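Local coordinates for GGDEF and EAL domain-containing protein (Vibrio cholerae O1 str. 2010EL-1786, PDB 6PWK), which binds c-di-GMP and probably acts as a receptor in the control of large adhesins, cell adhesion and biofilm formation, at residues L137-N142 / Y170-S175. Residues are numbered along the deposited sequence; the frame is centred on the assembly and turned at random.
Sequences LGVVSN and YGFISS
Gly-171 uses both of its backbone polar groups on the neighbouring strand: its N donates to Leu-137 O at 2.9 Å, and its O accepts from Val-139 N at 2.8 Å in an almost straight bond (176° at the hydrogen). The ladder continues as Ile-173 N binds Val-139 O, becomes weak where Ser-141 N faces Ile-173 O at 3.4 Å, and recovers with Ser-175 N on Ser-141 O at 2.8 Å. Val-139 O also receives a CA-H...O contact from Phe-172 CA, beside the bond from Ile-173 N.

Above this backbone both rings meet one methyl, Val-139 CG2. With CG1 anti to the carbonyl carbon (chi1 -58°), CG2 falls between N and C and meets Phe-172 CD2 at 3.4 Å and Tyr-170 CD2 at 3.6 Å, both obliquely to the rings. The Tyr-170 ring swings over to Val-139 with chi1 at 53°, while its CB rests alongside Leu-137 CD2. Farther along the same face, Ser-141 OG lies 3.7 Å from Phe-172 CZ.

Outward, Lys-110 of helix 106-118 makes a cation-pi contact with Phe-172, and that helix also touches Tyr-170 and Leu-137. Val-140 and Ile-173 point to the other face, packing on helix 148-164, the crossover of this parallel beta-alpha-beta unit in the GGDEF domain. Ser-174 OG bonds to Asp-176 OD1. Asn-142 ND2 bonds to Gly-43 O; its OD1 bonds to Ser-146 OG and weakly to Ser-175 OG, whose stronger partner is Lys-143 N.

The chemistry implies that backbone bonds set the register of strand 171-174 at the sheet edge, the two rings and Val-139 form an apolar patch against helix 106-118, and Lys-143 NZ, bonded to the hydroxyls of Ser-141 and Ser-174, joins both strands beyond the backbone ladder.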
loop_
_atom_site.group_PDB
_atom_site.type_symbol
_atom_site.label_atom_id
_atom_site.label_comp_id
_atom_site.label_asym_id
_atom_site.label_seq_id
_atom_site.Cartn_x
_atom_site.Cartn_y
_atom_site.Cartn_z
ATOM N N LEU A 137 1.835 -4.029 -23.671
ATOM C CA LEU A 137 1.961 -5.378 -24.209
ATOM C C LEU A 137 3.428 -5.660 -24.491
ATOM O O LEU A 137 4.065 -4.932 -25.258
ATOM C CB LEU A 137 1.127 -5.547 -25.481
ATOM C CG LEU A 137 1.176 -6.929 -26.135
ATOM C CD1 LEU A 137 0.541 -7.975 -25.230
ATOM C CD2 LEU A 137 0.496 -6.907 -27.493
ATOM N N GLY A 138 3.960 -6.706 -23.869
ATOM C CA GLY A 138 5.307 -7.176 -24.134
ATOM C C GLY A 138 5.251 -8.560 -24.761
ATOM O O GLY A 138 4.530 -9.439 -24.283
ATOM N N VAL A 139 6.003 -8.732 -25.845
ATOM C CA VAL A 139 6.044 -9.991 -26.579
ATOM C C VAL A 139 7.500 -10.383 -26.786
ATOM O O VAL A 139 8.351 -9.530 -27.065
ATOM C CB VAL A 139 5.296 -9.895 -27.929
ATOM C CG1 VAL A 139 3.849 -9.477 -27.712
ATOM C CG2 VAL A 139 5.976 -8.915 -28.860
ATOM N N VAL A 140 7.798 -11.671 -26.614
ATOM C CA VAL A 140 9.123 -12.207 -26.902
ATOM C C VAL A 140 8.971 -13.457 -27.754
ATOM O O VAL A 140 8.017 -14.227 -27.588
ATOM C CB VAL A 140 9.945 -12.500 -25.621
ATOM C CG1 VAL A 140 9.371 -11.779 -24.413
ATOM C CG2 VAL A 140 10.085 -13.999 -25.363
ATOM N N SER A 141 9.898 -13.637 -28.691
ATOM C CA SER A 141 9.959 -14.824 -29.530
ATOM C C SER A 141 11.118 -15.695 -29.065
ATOM O O SER A 141 12.247 -15.212 -28.931
ATOM C CB SER A 141 10.137 -14.454 -31.001
ATOM O OG SER A 141 11.430 -13.928 -31.239
ATOM N N ASN A 142 10.836 -16.971 -28.822
ATOM C CA ASN A 142 11.850 -17.908 -28.353
ATOM C C ASN A 142 12.589 -18.458 -29.565
ATOM O O ASN A 142 12.079 -19.322 -30.280
ATOM C CB ASN A 142 11.218 -19.026 -27.530
ATOM C CG ASN A 142 12.214 -19.706 -26.611
ATOM O OD1 ASN A 142 13.173 -19.088 -26.154
ATOM N ND2 ASN A 142 11.989 -20.986 -26.336
ATOM N N TYR A 170 3.720 -2.314 -28.960
ATOM C CA TYR A 170 4.153 -3.373 -28.061
ATOM C C TYR A 170 5.678 -3.375 -28.001
ATOM O O TYR A 170 6.347 -2.861 -28.909
ATOM C CB TYR A 170 3.631 -4.739 -28.514
ATOM C CG TYR A 170 3.959 -5.058 -29.954
ATOM C CD1 TYR A 170 3.123 -4.648 -30.984
ATOM C CD2 TYR A 170 5.113 -5.757 -30.288
ATOM C CE1 TYR A 170 3.421 -4.926 -32.299
ATOM C CE2 TYR A 170 5.420 -6.041 -31.603
ATOM C CZ TYR A 170 4.568 -5.621 -32.604
ATOM O OH TYR A 170 4.862 -5.895 -33.918
ATOM N N GLY A 171 6.208 -3.949 -26.942
ATOM C CA GLY A 171 7.636 -4.127 -26.782
ATOM C C GLY A 171 8.053 -5.522 -27.205
ATOM O O GLY A 171 7.565 -6.516 -26.666
ATOM N N PHE A 172 8.960 -5.586 -28.176
ATOM C CA PHE A 172 9.419 -6.843 -28.756
ATOM C C PHE A 172 10.882 -7.067 -28.405
ATOM O O PHE A 172 11.728 -6.209 -28.676
ATOM C CB PHE A 172 9.234 -6.845 -30.275
ATOM C CG PHE A 172 9.470 -8.188 -30.921
ATOM C CD1 PHE A 172 10.757 -8.633 -31.190
ATOM C CD2 PHE A 172 8.403 -8.996 -31.275
ATOM C CE1 PHE A 172 10.970 -9.862 -31.784
ATOM C CE2 PHE A 172 8.611 -10.225 -31.869
ATOM C CZ PHE A 172 9.895 -10.658 -32.124
ATOM N N ILE A 173 11.174 -8.221 -27.809
ATOM C CA ILE A 173 12.536 -8.678 -27.564
ATOM C C ILE A 173 12.629 -10.125 -28.023
ATOM O O ILE A 173 11.770 -10.941 -27.677
ATOM C CB ILE A 173 12.931 -8.562 -26.079
ATOM C CG1 ILE A 173 12.819 -7.118 -25.593
ATOM C CG2 ILE A 173 14.343 -9.080 -25.857
ATOM C CD1 ILE A 173 13.263 -6.926 -24.155
ATOM N N SER A 174 13.656 -10.446 -28.799
ATOM C CA SER A 174 13.879 -11.822 -29.214
ATOM C C SER A 174 14.790 -12.517 -28.211
ATOM O O SER A 174 15.690 -11.901 -27.638
ATOM C CB SER A 174 14.491 -11.876 -30.614
ATOM O OG SER A 174 14.718 -13.215 -31.015
ATOM N N SER A 175 14.544 -13.814 -27.996
ATOM C CA SER A 175 15.288 -14.551 -26.978
ATOM C C SER A 175 16.777 -14.629 -27.287
ATOM O O SER A 175 17.574 -14.905 -26.383
ATOM C CB SER A 175 14.723 -15.964 -26.823
ATOM O OG SER A 175 15.369 -16.868 -27.702
#